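PDB 5IZ4: putative short-chain dehydrogenase/reductase from Burkholderia xenovorans, which probably acts as an NADPH-dependent oxidoreductase of the short-chain dehydrogenase/reductase family, with adenosine-5'-diphosphate bound at its Rossmann-fold nucleotide site. Local coordinates for residues V16-G21 against Y133-A138; A28-R33 against E243-L248; S40-N45 against S90-I95; D86-A89 against R94-A97; P141-S146 against T153-V158. All coordinates share one frame; numbering follows the deposited sequence. Where two conformers were deposited one is given.

Interaction 1: V16-G21 against Y133-A138; sequences VCVITG and YQMTRA. With ADP (adenosine-5'-diphosphate), chain B.
Val18 and Thr20 turn the same face of the first Rossmann strand, 16-20, toward Met135 of helix 118-146, the long helix packed on this side of the parallel sheet. The tight part lies at Thr20. There the Thr20 and Met135 side chains reach toward each other tip to tip, Thr20 CG2 being 3.6 Å from Met135 CG and 3.9 Å from Met135 SD. Two residues earlier in the strand the fit is looser: a single methyl pair, Val18 CG1 and Met135 CE, stands at 4.0 Å. Met135 spans both sites because its chain leaves the helix with CG trans to N (chi1 -165°) and then bends at chi2 (65°), so that the SD-CE bond runs back along the strand to Val18. All three residues are buried, so the looser end does not face solvent. The polar branch of Thr20 is used elsewhere: OG1 bonds to Ala102 N. Next in the chain, Gly21 has positive phi and belongs to the nucleotide site, its CA lying 3.6 Å from ADP O4'.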
# COMPACT_ATOMS: atom_id res chain seq x y z
N VAL A 16 -19.68 -26.65 -5.78
CA VAL A 16 -19.21 -26.54 -7.16
C VAL A 16 -18.19 -25.42 -7.28
O VAL A 16 -18.43 -24.29 -6.81
CB VAL A 16 -20.38 -26.29 -8.13
CG1 VAL A 16 -19.85 -25.94 -9.51
CG2 VAL A 16 -21.30 -27.49 -8.18
N CYS A 17 -17.07 -25.71 -7.95
CA CYS A 17 -16.08 -24.70 -8.30
C CYS A 17 -16.01 -24.57 -9.82
O CYS A 17 -15.90 -25.58 -10.52
CB CYS A 17 -14.70 -25.04 -7.74
SG CYS A 17 -13.49 -23.74 -8.09
N VAL A 18 -16.07 -23.33 -10.31
CA VAL A 18 -15.90 -23.02 -11.73
C VAL A 18 -14.52 -22.40 -11.92
O VAL A 18 -14.16 -21.44 -11.23
CB VAL A 18 -17.00 -22.06 -12.22
CG1 VAL A 18 -16.78 -21.70 -13.70
CG2 VAL A 18 -18.39 -22.67 -12.00
N ILE A 19 -13.73 -22.94 -12.85
CA ILE A 19 -12.36 -22.50 -13.07
C ILE A 19 -12.20 -22.11 -14.54
O ILE A 19 -12.31 -22.98 -15.42
CB ILE A 19 -11.34 -23.59 -12.69
CG1 ILE A 19 -11.55 -24.10 -11.25
CG2 ILE A 19 -9.90 -23.08 -12.85
CD1 ILE A 19 -12.33 -25.42 -11.16
N THR A 20 -11.94 -20.83 -14.81
CA THR A 20 -11.53 -20.49 -16.17
C THR A 20 -10.02 -20.64 -16.29
O THR A 20 -9.30 -20.70 -15.30
CB THR A 20 -11.94 -19.08 -16.59
OG1 THR A 20 -11.22 -18.10 -15.82
CG2 THR A 20 -13.45 -18.87 -16.45
N GLY A 21 -9.53 -20.69 -17.53
CA GLY A 21 -8.12 -20.97 -17.72
C GLY A 21 -7.71 -22.31 -17.18
O GLY A 21 -6.57 -22.48 -16.73
N TYR A 133 -14.21 -9.78 -15.53
CA TYR A 133 -15.46 -9.17 -15.07
C TYR A 133 -16.68 -9.89 -15.63
O TYR A 133 -17.66 -10.14 -14.91
CB TYR A 133 -15.49 -7.70 -15.47
CG TYR A 133 -16.81 -7.05 -15.14
CD1 TYR A 133 -17.81 -6.94 -16.10
CD2 TYR A 133 -17.07 -6.57 -13.86
CE1 TYR A 133 -19.04 -6.36 -15.80
CE2 TYR A 133 -18.28 -5.98 -13.54
CZ TYR A 133 -19.27 -5.89 -14.52
OH TYR A 133 -20.47 -5.31 -14.20
N GLN A 134 -16.67 -10.20 -16.93
CA GLN A 134 -17.84 -10.80 -17.55
C GLN A 134 -18.13 -12.18 -16.97
O GLN A 134 -19.30 -12.55 -16.77
CB GLN A 134 -17.66 -10.86 -19.07
CG GLN A 134 -17.76 -9.47 -19.72
CD GLN A 134 -17.64 -9.48 -21.24
OE1 GLN A 134 -18.17 -8.59 -21.91
NE2 GLN A 134 -16.90 -10.45 -21.79
N MET A 135 -17.08 -12.95 -16.68
CA MET A 135 -17.27 -14.27 -16.07
C MET A 135 -17.84 -14.13 -14.67
O MET A 135 -18.79 -14.83 -14.29
CB MET A 135 -15.95 -15.02 -16.05
CG MET A 135 -16.10 -16.50 -15.77
SD MET A 135 -17.00 -17.33 -17.10
CE MET A 135 -17.65 -18.73 -16.20
N THR A 136 -17.27 -13.21 -13.88
CA THR A 136 -17.75 -12.98 -12.53
C THR A 136 -19.21 -12.54 -12.53
O THR A 136 -20.03 -13.09 -11.80
CB THR A 136 -16.88 -11.93 -11.83
OG1 THR A 136 -15.51 -12.37 -11.81
CG2 THR A 136 -17.35 -11.74 -10.41
N ARG A 137 -19.54 -11.55 -13.38
CA ARG A 137 -20.92 -11.08 -13.49
C ARG A 137 -21.87 -12.21 -13.84
O ARG A 137 -22.97 -12.30 -13.29
CB ARG A 137 -21.02 -9.97 -14.53
CG ARG A 137 -22.47 -9.55 -14.82
CD ARG A 137 -22.58 -8.35 -15.79
NE ARG A 137 -22.05 -8.64 -17.12
CZ ARG A 137 -21.83 -7.73 -18.06
NH1 ARG A 137 -22.12 -6.45 -17.82
NH2 ARG A 137 -21.34 -8.09 -19.24
N ALA A 138 -21.47 -13.08 -14.78
CA ALA A 138 -22.36 -14.17 -15.19
C ALA A 138 -22.64 -15.13 -14.04
O ALA A 138 -23.75 -15.66 -13.94
CB ALA A 138 -21.76 -14.92 -16.38
PB ADP B . -0.79 -19.42 -15.68
O1B ADP B . -2.01 -18.44 -15.85
O2B ADP B . -1.11 -20.84 -15.16
O3B ADP B . 0.54 -18.80 -15.14
PA ADP B . -1.44 -20.31 -18.52
O1A ADP B . -1.25 -19.49 -19.92
O2A ADP B . -1.29 -21.85 -18.74
O3A ADP B . -0.48 -19.61 -17.47
O5' ADP B . -3.02 -19.92 -18.25
C5' ADP B . -3.77 -19.08 -19.14
C4' ADP B . -4.99 -19.91 -19.54
O4' ADP B . -6.08 -19.03 -20.04
C3' ADP B . -4.71 -20.92 -20.69
O3' ADP B . -5.46 -22.09 -20.54
C2' ADP B . -5.26 -20.11 -21.90
O2' ADP B . -5.56 -21.06 -22.92
C1' ADP B . -6.51 -19.50 -21.30
N9 ADP B . -7.02 -18.38 -22.11
C8 ADP B . -6.31 -17.45 -22.88
N7 ADP B . -7.13 -16.61 -23.47
C5 ADP B . -8.40 -16.99 -23.09
C6 ADP B . -9.65 -16.49 -23.40
N6 ADP B . -9.78 -15.42 -24.22
N1 ADP B . -10.73 -17.08 -22.87
C2 ADP B . -10.57 -18.15 -22.07
N3 ADP B . -9.41 -18.69 -21.73
C4 ADP B . -8.34 -18.09 -22.25

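Interaction 2: A28-R33 against E243-L248; sequences AATALR and ELAWFL
Helices 25-36 and 238-250 pack through Thr30, Arg33, Glu243, Ala245 and Trp246, their short segments crossing at -48° with axes 9.3 Å apart. In the Rossmann fold the first of these helices follows strand 16-20 and the second precedes the last strand, 259-262. At Thr30 the contact is apolar and slight, CG2 lying 4.2 Å from Ala245 CB; Thr30 OG1 is turned back to Ile26 O. Arg33 supplies the rest. Its chain, extended at chi1 but bent at chi2, slides CG past Trp246 CB and brings the guanidinium over one face of the indole, the two planes 30° apart. This is a cation-pi contact, with Arg33 CZ 3.9 Å from the centroid of the five-membered ring. At the guanidinium edge, Arg33 NE donates to Glu243 OE1 at 2.8 Å in a bent salt bridge (135° at the hydrogen) that meets the oxygen from above the carboxylate plane. A water closes the circuit, accepting from Arg33 NH2 at 3.0 Å and donating to Glu243 OE2 at 2.6 Å. The guanidinium is thus held by face and edge together, which restricts its rotation, while its charge is probably shared between carboxylate and indole.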
# COMPACT_ATOMS: atom_id res chain seq x y z
N ALA A 28 -5.38 -25.27 -14.11
CA ALA A 28 -5.35 -26.73 -14.07
C ALA A 28 -5.04 -27.23 -12.66
O ALA A 28 -5.68 -28.16 -12.16
CB ALA A 28 -4.31 -27.26 -15.05
N ALA A 29 -4.04 -26.63 -12.02
CA ALA A 29 -3.70 -27.03 -10.65
C ALA A 29 -4.84 -26.74 -9.69
O ALA A 29 -5.04 -27.49 -8.72
CB ALA A 29 -2.43 -26.31 -10.20
N THR A 30 -5.59 -25.67 -9.93
CA THR A 30 -6.68 -25.31 -9.03
C THR A 30 -7.87 -26.24 -9.19
O THR A 30 -8.48 -26.65 -8.20
CB THR A 30 -7.09 -23.85 -9.25
OG1 THR A 30 -5.96 -23.00 -9.00
CG2 THR A 30 -8.24 -23.45 -8.32
N ALA A 31 -8.21 -26.61 -10.43
CA ALA A 31 -9.24 -27.62 -10.62
C ALA A 31 -8.89 -28.89 -9.85
O ALA A 31 -9.74 -29.46 -9.16
CB ALA A 31 -9.41 -27.92 -12.11
N LEU A 32 -7.63 -29.32 -9.94
CA LEU A 32 -7.22 -30.54 -9.25
C LEU A 32 -7.36 -30.40 -7.74
O LEU A 32 -7.86 -31.31 -7.06
CB LEU A 32 -5.79 -30.89 -9.63
CG LEU A 32 -5.26 -32.22 -9.08
CD1 LEU A 32 -6.20 -33.37 -9.45
CD2 LEU A 32 -3.85 -32.49 -9.58
N ARG A 33 -6.95 -29.25 -7.19
CA ARG A 33 -7.01 -29.07 -5.74
C ARG A 33 -8.44 -29.09 -5.23
O ARG A 33 -8.73 -29.68 -4.19
CB ARG A 33 -6.32 -27.76 -5.34
CG ARG A 33 -6.32 -27.52 -3.83
CD ARG A 33 -5.58 -28.64 -3.13
NE ARG A 33 -5.59 -28.55 -1.67
CZ ARG A 33 -6.55 -29.05 -0.90
NH1 ARG A 33 -7.60 -29.64 -1.44
NH2 ARG A 33 -6.47 -28.94 0.42
N GLU A 243 -3.33 -23.97 -3.85
CA GLU A 243 -3.55 -24.07 -2.40
C GLU A 243 -4.08 -22.75 -1.84
O GLU A 243 -4.97 -22.74 -0.99
CB GLU A 243 -2.26 -24.44 -1.66
CG GLU A 243 -1.83 -25.90 -1.73
CD GLU A 243 -2.80 -26.87 -1.05
OE1 GLU A 243 -2.82 -28.04 -1.47
OE2 GLU A 243 -3.52 -26.49 -0.10
N LEU A 244 -3.51 -21.63 -2.30
CA LEU A 244 -3.97 -20.33 -1.83
C LEU A 244 -5.41 -20.07 -2.28
O LEU A 244 -6.22 -19.55 -1.50
CB LEU A 244 -3.02 -19.25 -2.35
CG LEU A 244 -3.15 -17.78 -1.95
CD1 LEU A 244 -3.10 -17.59 -0.44
CD2 LEU A 244 -2.03 -16.99 -2.62
N ALA A 245 -5.76 -20.42 -3.52
CA ALA A 245 -7.13 -20.22 -3.96
C ALA A 245 -8.09 -21.08 -3.14
O ALA A 245 -9.19 -20.62 -2.77
CB ALA A 245 -7.27 -20.56 -5.45
N TRP A 246 -7.70 -22.32 -2.86
CA TRP A 246 -8.52 -23.20 -2.02
C TRP A 246 -8.64 -22.65 -0.61
O TRP A 246 -9.75 -22.62 -0.04
CB TRP A 246 -7.94 -24.61 -2.00
CG TRP A 246 -8.52 -25.45 -0.89
CD1 TRP A 246 -7.89 -25.83 0.27
CD2 TRP A 246 -9.85 -25.96 -0.81
NE1 TRP A 246 -8.75 -26.57 1.05
CE2 TRP A 246 -9.96 -26.66 0.41
CE3 TRP A 246 -10.96 -25.90 -1.65
CZ2 TRP A 246 -11.14 -27.29 0.81
CZ3 TRP A 246 -12.13 -26.53 -1.26
CH2 TRP A 246 -12.21 -27.21 -0.03
N PHE A 247 -7.53 -22.19 -0.02
CA PHE A 247 -7.59 -21.67 1.34
C PHE A 247 -8.53 -20.47 1.43
O PHE A 247 -9.36 -20.39 2.34
CB PHE A 247 -6.20 -21.27 1.86
CG PHE A 247 -6.27 -20.37 3.07
CD1 PHE A 247 -6.50 -20.91 4.33
CD2 PHE A 247 -6.16 -18.99 2.95
CE1 PHE A 247 -6.60 -20.09 5.44
CE2 PHE A 247 -6.26 -18.17 4.06
CZ PHE A 247 -6.49 -18.73 5.30
N LEU A 248 -8.37 -19.50 0.52
CA LEU A 248 -9.21 -18.32 0.54
C LEU A 248 -10.68 -18.69 0.41
O LEU A 248 -11.55 -18.03 1.00
CB LEU A 248 -8.81 -17.35 -0.58
CG LEU A 248 -7.49 -16.62 -0.35
CD1 LEU A 248 -7.20 -15.71 -1.54
CD2 LEU A 248 -7.54 -15.82 0.95
O HOH W 1 -4.06 -27.98 1.94

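Interaction 3: S40-N45 against S90-I95; sequences SVAIGN and SRWQRI
Trp92 lies with one face of its indole over Ser40, and this overlap dominates the contact. Ser40 CB sits 3.8 Å from the centroid of the six-membered ring and only 15° off its normal, a CH-pi contact, with the nearest ring atom, Trp92 CZ2, at 3.7 Å. The far rim of the ring is directed at the strand backbone: Val41 O lies close to the ring plane, 3.6 Å from Trp92 CH2. Ala42 CB completes the approach at 4.2 Å from Trp92 CZ3. The ring reaches this place because Trp92 CG is trans to the carbonyl carbon (chi1 -64°), sending the indole off the last turn of helix 78-92. In the Rossmann fold this helix belongs to the crossover between strands 68-72 and 97-100, and the indole bears on strand 40-45, which lies between 68-72 and 16-20 in the sheet. Leu69 and Val16, one from each of these flanking strands, also touch Trp92. Directly after it the helix ends, as Gln93 takes positive phi and the chain turns back toward the sheet.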
# COMPACT_ATOMS: atom_id res chain seq x y z
N SER A 40 -17.21 -30.67 -6.88
CA SER A 40 -17.41 -30.82 -8.31
C SER A 40 -16.76 -29.64 -9.01
O SER A 40 -16.82 -28.50 -8.52
CB SER A 40 -18.90 -30.88 -8.63
OG SER A 40 -19.53 -31.96 -7.95
N VAL A 41 -16.13 -29.89 -10.15
CA VAL A 41 -15.35 -28.85 -10.82
C VAL A 41 -15.88 -28.68 -12.24
O VAL A 41 -16.08 -29.66 -12.96
CB VAL A 41 -13.84 -29.15 -10.80
CG1 VAL A 41 -13.33 -29.07 -9.37
CG2 VAL A 41 -13.55 -30.53 -11.39
N ALA A 42 -16.14 -27.42 -12.61
CA ALA A 42 -16.46 -27.05 -13.98
C ALA A 42 -15.16 -26.53 -14.61
O ALA A 42 -14.66 -25.47 -14.23
CB ALA A 42 -17.57 -26.00 -14.02
N ILE A 43 -14.62 -27.31 -15.54
CA ILE A 43 -13.29 -27.09 -16.09
C ILE A 43 -13.42 -26.21 -17.32
O ILE A 43 -13.94 -26.63 -18.36
CB ILE A 43 -12.61 -28.43 -16.41
CG1 ILE A 43 -12.24 -29.14 -15.10
CG2 ILE A 43 -11.37 -28.25 -17.27
CD1 ILE A 43 -12.04 -30.62 -15.26
N GLY A 44 -12.95 -24.97 -17.21
CA GLY A 44 -13.08 -24.04 -18.32
C GLY A 44 -11.96 -24.17 -19.32
O GLY A 44 -10.81 -23.82 -19.04
N ASN A 45 -12.29 -24.69 -20.49
CA ASN A 45 -11.36 -24.82 -21.60
C ASN A 45 -11.49 -23.61 -22.52
O ASN A 45 -12.58 -23.06 -22.69
CB ASN A 45 -11.65 -26.10 -22.40
CG ASN A 45 -10.73 -26.27 -23.58
OD1 ASN A 45 -9.52 -26.40 -23.41
ND2 ASN A 45 -11.29 -26.28 -24.78
N SER A 90 -27.32 -25.94 -15.31
CA SER A 90 -28.14 -27.07 -15.71
C SER A 90 -27.68 -28.37 -15.06
O SER A 90 -28.50 -29.23 -14.73
CB SER A 90 -28.12 -27.23 -17.23
OG SER A 90 -28.45 -26.02 -17.87
N ARG A 91 -26.37 -28.51 -14.86
CA ARG A 91 -25.83 -29.76 -14.32
C ARG A 91 -26.00 -29.84 -12.81
O ARG A 91 -26.47 -30.86 -12.28
CB ARG A 91 -24.36 -29.89 -14.72
CG ARG A 91 -23.65 -31.11 -14.18
CD ARG A 91 -23.88 -32.35 -15.03
NE ARG A 91 -23.11 -33.46 -14.47
CZ ARG A 91 -21.83 -33.70 -14.73
NH1 ARG A 91 -21.21 -34.72 -14.16
NH2 ARG A 91 -21.17 -32.92 -15.57
N TRP A 92 -25.62 -28.78 -12.08
CA TRP A 92 -25.60 -28.84 -10.62
C TRP A 92 -26.45 -27.79 -9.92
O TRP A 92 -26.64 -27.90 -8.70
CB TRP A 92 -24.15 -28.73 -10.11
CG TRP A 92 -23.26 -29.87 -10.54
CD1 TRP A 92 -23.51 -31.21 -10.37
CD2 TRP A 92 -22.00 -29.78 -11.20
NE1 TRP A 92 -22.47 -31.95 -10.88
CE2 TRP A 92 -21.53 -31.10 -11.40
CE3 TRP A 92 -21.21 -28.71 -11.64
CZ2 TRP A 92 -20.31 -31.37 -12.02
CZ3 TRP A 92 -20.00 -28.99 -12.26
CH2 TRP A 92 -19.56 -30.31 -12.44
N GLN A 93 -26.93 -26.77 -10.62
CA GLN A 93 -27.79 -25.73 -10.04
C GLN A 93 -27.15 -25.00 -8.86
O GLN A 93 -27.84 -24.51 -7.96
CB GLN A 93 -29.15 -26.31 -9.63
N ARG A 94 -25.82 -24.91 -8.84
CA ARG A 94 -25.14 -24.12 -7.83
C ARG A 94 -23.75 -23.77 -8.33
O ARG A 94 -23.19 -24.45 -9.19
CB ARG A 94 -25.05 -24.85 -6.49
CG ARG A 94 -24.21 -26.11 -6.54
CD ARG A 94 -24.34 -26.89 -5.26
NE ARG A 94 -23.73 -26.19 -4.14
CZ ARG A 94 -23.77 -26.64 -2.89
NH1 ARG A 94 -24.40 -27.77 -2.60
NH2 ARG A 94 -23.18 -25.95 -1.93
N ILE A 95 -23.22 -22.67 -7.78
CA ILE A 95 -21.82 -22.28 -7.93
C ILE A 95 -21.36 -21.77 -6.57
O ILE A 95 -21.93 -20.82 -6.03
CB ILE A 95 -21.60 -21.19 -9.00
CG1 ILE A 95 -21.98 -21.70 -10.40
CG2 ILE A 95 -20.13 -20.71 -8.96
CD1 ILE A 95 -21.96 -20.62 -11.47

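Interaction 4: D86-A89 against R94-A97; sequences DMVA and RIDA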
# COMPACT_ATOMS: atom_id res chain seq x y z
N ASP A 86 -24.68 -21.14 -17.74
CA ASP A 86 -25.89 -21.91 -18.00
C ASP A 86 -25.61 -23.40 -17.98
O ASP A 86 -26.43 -24.18 -17.49
CB ASP A 86 -26.49 -21.52 -19.35
CG ASP A 86 -27.22 -20.19 -19.31
OD1 ASP A 86 -27.48 -19.70 -18.19
OD2 ASP A 86 -27.55 -19.66 -20.39
N MET A 87 -24.47 -23.82 -18.54
CA MET A 87 -24.13 -25.24 -18.55
C MET A 87 -23.92 -25.76 -17.13
O MET A 87 -24.39 -26.85 -16.79
CB MET A 87 -22.89 -25.48 -19.41
CG MET A 87 -22.46 -26.95 -19.52
SD MET A 87 -20.94 -27.20 -20.47
CE MET A 87 -21.33 -26.28 -21.96
N VAL A 88 -23.23 -24.99 -16.30
CA VAL A 88 -23.01 -25.36 -14.91
C VAL A 88 -24.32 -25.38 -14.14
O VAL A 88 -24.59 -26.29 -13.35
CB VAL A 88 -21.99 -24.39 -14.27
CG1 VAL A 88 -21.77 -24.74 -12.78
CG2 VAL A 88 -20.69 -24.43 -15.04
N ALA A 89 -25.17 -24.37 -14.36
CA ALA A 89 -26.46 -24.32 -13.69
C ALA A 89 -27.31 -25.54 -14.03
O ALA A 89 -27.95 -26.12 -13.15
CB ALA A 89 -27.21 -23.04 -14.07
N ARG A 94 -25.82 -24.91 -8.84
CA ARG A 94 -25.14 -24.12 -7.83
C ARG A 94 -23.75 -23.77 -8.33
O ARG A 94 -23.19 -24.45 -9.19
CB ARG A 94 -25.05 -24.85 -6.49
CG ARG A 94 -24.21 -26.11 -6.54
CD ARG A 94 -24.34 -26.89 -5.26
NE ARG A 94 -23.73 -26.19 -4.14
CZ ARG A 94 -23.77 -26.64 -2.89
NH1 ARG A 94 -24.40 -27.77 -2.60
NH2 ARG A 94 -23.18 -25.95 -1.93
N ILE A 95 -23.22 -22.67 -7.78
CA ILE A 95 -21.82 -22.28 -7.93
C ILE A 95 -21.36 -21.77 -6.57
O ILE A 95 -21.93 -20.82 -6.03
CB ILE A 95 -21.60 -21.19 -9.00
CG1 ILE A 95 -21.98 -21.70 -10.40
CG2 ILE A 95 -20.13 -20.71 -8.96
CD1 ILE A 95 -21.96 -20.62 -11.47
N ASP A 96 -20.34 -22.41 -6.01
CA ASP A 96 -19.84 -22.02 -4.70
C ASP A 96 -18.53 -21.26 -4.76
O ASP A 96 -18.18 -20.57 -3.79
CB ASP A 96 -19.68 -23.27 -3.82
CG ASP A 96 -21.00 -23.97 -3.58
OD1 ASP A 96 -21.43 -24.75 -4.46
OD2 ASP A 96 -21.61 -23.73 -2.52
N ALA A 97 -17.80 -21.35 -5.87
CA ALA A 97 -16.56 -20.61 -6.04
C ALA A 97 -16.30 -20.44 -7.53
O ALA A 97 -16.60 -21.34 -8.31
CB ALA A 97 -15.37 -21.33 -5.38
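Val88 meets Arg94 and Ile95 with one methyl, CG1, which is trans to the backbone N and points from helix 78-92 at the chain returning from its end. At Arg94 it is the backbone that touches: the carbonyl oxygen, O, lies 3.9 Å from Val88 CG1. That oxygen is buried here and has no polar partner in the model. The side chain of Arg94 departs from the helix and runs alongside the chain to grip Asp96 side-on. NE donates to Asp96 OD1 at 2.7 Å, a bent bond of 136° using the syn lone pair, while NH2 donates to Asp96 OD2 at 2.8 Å, almost straight at 170°. NH1 donates to Ser12 O. Next comes Ile95, whose side chain crosses that of Val88 at about a right angle, Ile95 CG1 lying 3.9 Å from Val88 CG1; its backbone N bonds to Ser146 OG. Asp96 follows, and OD1 also accepts from Val16 N, so the carboxylate joins the turn to the first strand; this gathering of donors would probably favour its ionised form. With Ala97 the chain enters strand 97-100 and pairs through its backbone with Val18. The turn is therefore the alpha-to-beta half of a crossover in the Rossmann fold. Val88 rests on Val16 and Val18 of strand 16-20, while Ala89 and Ile95 both pack against Leu142 of helix 118-146.

Interaction 5: P141-S146 against T153-V158; sequences PLLRES and TSVVNV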
# COMPACT_ATOMS: atom_id res chain seq x y z
N PRO A 141 -25.38 -14.31 -9.89
CA PRO A 141 -26.67 -14.81 -9.38
C PRO A 141 -26.57 -16.14 -8.66
O PRO A 141 -27.09 -16.29 -7.54
CB PRO A 141 -27.54 -14.89 -10.64
CG PRO A 141 -27.01 -13.78 -11.50
CD PRO A 141 -25.50 -13.80 -11.27
N LEU A 142 -25.89 -17.13 -9.25
CA LEU A 142 -25.75 -18.42 -8.59
C LEU A 142 -24.82 -18.34 -7.38
O LEU A 142 -25.06 -19.01 -6.37
CB LEU A 142 -25.25 -19.47 -9.59
CG LEU A 142 -26.36 -20.18 -10.37
CD1 LEU A 142 -25.77 -21.04 -11.47
CD2 LEU A 142 -27.20 -21.01 -9.41
N LEU A 143 -23.75 -17.54 -7.47
CA LEU A 143 -22.87 -17.37 -6.31
C LEU A 143 -23.64 -16.83 -5.11
O LEU A 143 -23.45 -17.29 -3.98
CB LEU A 143 -21.71 -16.44 -6.66
CG LEU A 143 -20.55 -17.10 -7.40
CD1 LEU A 143 -19.70 -16.04 -8.08
CD2 LEU A 143 -19.69 -17.92 -6.42
N ARG A 144 -24.50 -15.84 -5.34
CA ARG A 144 -25.26 -15.26 -4.24
C ARG A 144 -26.28 -16.25 -3.71
O ARG A 144 -26.48 -16.36 -2.49
CB ARG A 144 -25.93 -13.96 -4.70
CG ARG A 144 -26.60 -13.21 -3.59
CD ARG A 144 -27.26 -11.94 -4.08
NE ARG A 144 -26.30 -10.92 -4.49
CZ ARG A 144 -26.20 -10.45 -5.73
NH1 ARG A 144 -26.99 -10.92 -6.68
NH2 ARG A 144 -25.31 -9.51 -6.01
N GLU A 145 -26.94 -16.99 -4.60
CA GLU A 145 -27.93 -17.96 -4.17
C GLU A 145 -27.29 -19.12 -3.41
O GLU A 145 -27.93 -19.71 -2.53
CB GLU A 145 -28.71 -18.48 -5.38
CG GLU A 145 -29.90 -19.36 -5.02
CD GLU A 145 -30.98 -18.60 -4.26
OE1 GLU A 145 -31.18 -17.40 -4.56
OE2 GLU A 145 -31.61 -19.20 -3.37
N SER A 146 -26.05 -19.46 -3.73
CA SER A 146 -25.40 -20.59 -3.08
C SER A 146 -24.81 -20.23 -1.72
O SER A 146 -24.47 -21.14 -0.96
CB SER A 146 -24.32 -21.19 -3.99
OG SER A 146 -24.89 -21.58 -5.24
N THR A 153 -19.91 -17.27 -0.40
CA THR A 153 -19.20 -17.91 -1.49
C THR A 153 -17.98 -17.07 -1.89
O THR A 153 -17.70 -16.03 -1.29
CB THR A 153 -20.16 -18.14 -2.66
OG1 THR A 153 -20.83 -16.91 -2.96
CG2 THR A 153 -21.20 -19.19 -2.29
N SER A 154 -17.24 -17.52 -2.90
CA SER A 154 -15.88 -17.03 -3.09
C SER A 154 -15.56 -16.81 -4.56
O SER A 154 -15.76 -17.70 -5.38
CB SER A 154 -14.88 -18.03 -2.50
OG SER A 154 -13.54 -17.63 -2.77
N VAL A 155 -15.03 -15.63 -4.89
CA VAL A 155 -14.43 -15.35 -6.19
C VAL A 155 -12.94 -15.10 -5.97
O VAL A 155 -12.56 -14.28 -5.13
CB VAL A 155 -15.10 -14.14 -6.88
CG1 VAL A 155 -14.41 -13.79 -8.21
CG2 VAL A 155 -16.59 -14.44 -7.12
N VAL A 156 -12.10 -15.80 -6.73
CA VAL A 156 -10.64 -15.63 -6.64
C VAL A 156 -10.14 -15.22 -8.02
O VAL A 156 -10.31 -15.96 -9.00
CB VAL A 156 -9.94 -16.91 -6.16
CG1 VAL A 156 -8.41 -16.74 -6.18
CG2 VAL A 156 -10.43 -17.31 -4.76
N ASN A 157 -9.51 -14.05 -8.09
CA ASN A 157 -8.97 -13.51 -9.34
C ASN A 157 -7.47 -13.73 -9.36
O ASN A 157 -6.77 -13.32 -8.43
CB ASN A 157 -9.28 -12.01 -9.45
CG ASN A 157 -10.77 -11.74 -9.49
OD1 ASN A 157 -11.54 -12.54 -10.01
ND2 ASN A 157 -11.18 -10.60 -8.94
N VAL A 158 -6.96 -14.35 -10.42
CA VAL A 158 -5.51 -14.54 -10.52
C VAL A 158 -4.95 -13.29 -11.17
O VAL A 158 -5.05 -13.10 -12.39
CB VAL A 158 -5.15 -15.81 -11.29
CG1 VAL A 158 -3.61 -15.94 -11.34
CG2 VAL A 158 -5.76 -17.01 -10.63
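Leu143 spreads its two methyls along the start of strand 153-158. The Leu143 and Val155 side chains cross at about a right angle, Leu143 CD1 lying 3.6 Å from Val155 CG2, while Leu143 CD2 lies 3.8 Å from Thr153 CB. Leu143 and Thr153 are also joined by a hydrogen bond: Thr153 OG1 donates to Leu143 O at 2.8 Å. The bond comes in well above the carbonyl plane, with a C=O...donor angle of 115°, so it meets neither lone pair directly. Thr153 has OG1 between its backbone N and carbonyl carbon (chi1 51°), which turns the hydroxyl to the helix. These segments form the alpha-to-beta half of the Rossmann crossover from strand 97-100 to 153-158: six residues separate the two segments, and the strand returns at 142° to the helix segment with axes 8.3 Å apart. Farther along the chain from Leu143, Ser146 CB stands 4.1 Å from Thr153 CG2. Its hydroxyl folds back on the helix, Ser146 OG donating to Leu142 O at 2.8 Å. Ser146 N reaches that acceptor too, from the opposite face of the carbonyl plane, so Leu142 O is gripped twice. Leu143 and Thr153 both pack on Ile195 of the adjoining strand 195-202.

In the fold
All five contacts belong to one Rossmann fold with sheet order 68-72, 40-45, 16-20, 97-100, 153-158, 195-202, 259-262. Interactions 3 and 4 share Arg94, Ile95 and helix 78-92, their centres about 5 Å apart, and both are nested in the loop closed by interaction 1. Interaction 2 joins the segments farthest apart in the chain; its centre is about 14 Å from that of interaction 1, which it touches through Ala31 and Ile19. The backbone bonds Cys17 O to Ala42 N and Val16 O to Asp96 N tie interaction 1 to its neighbours. Interactions 1 to 4 thus converge on strand 16-20, which leads into the nucleotide pocket. Interaction 5, nested within interaction 2, joins interaction 1 through helix 118-146, centres about 8 Å apart.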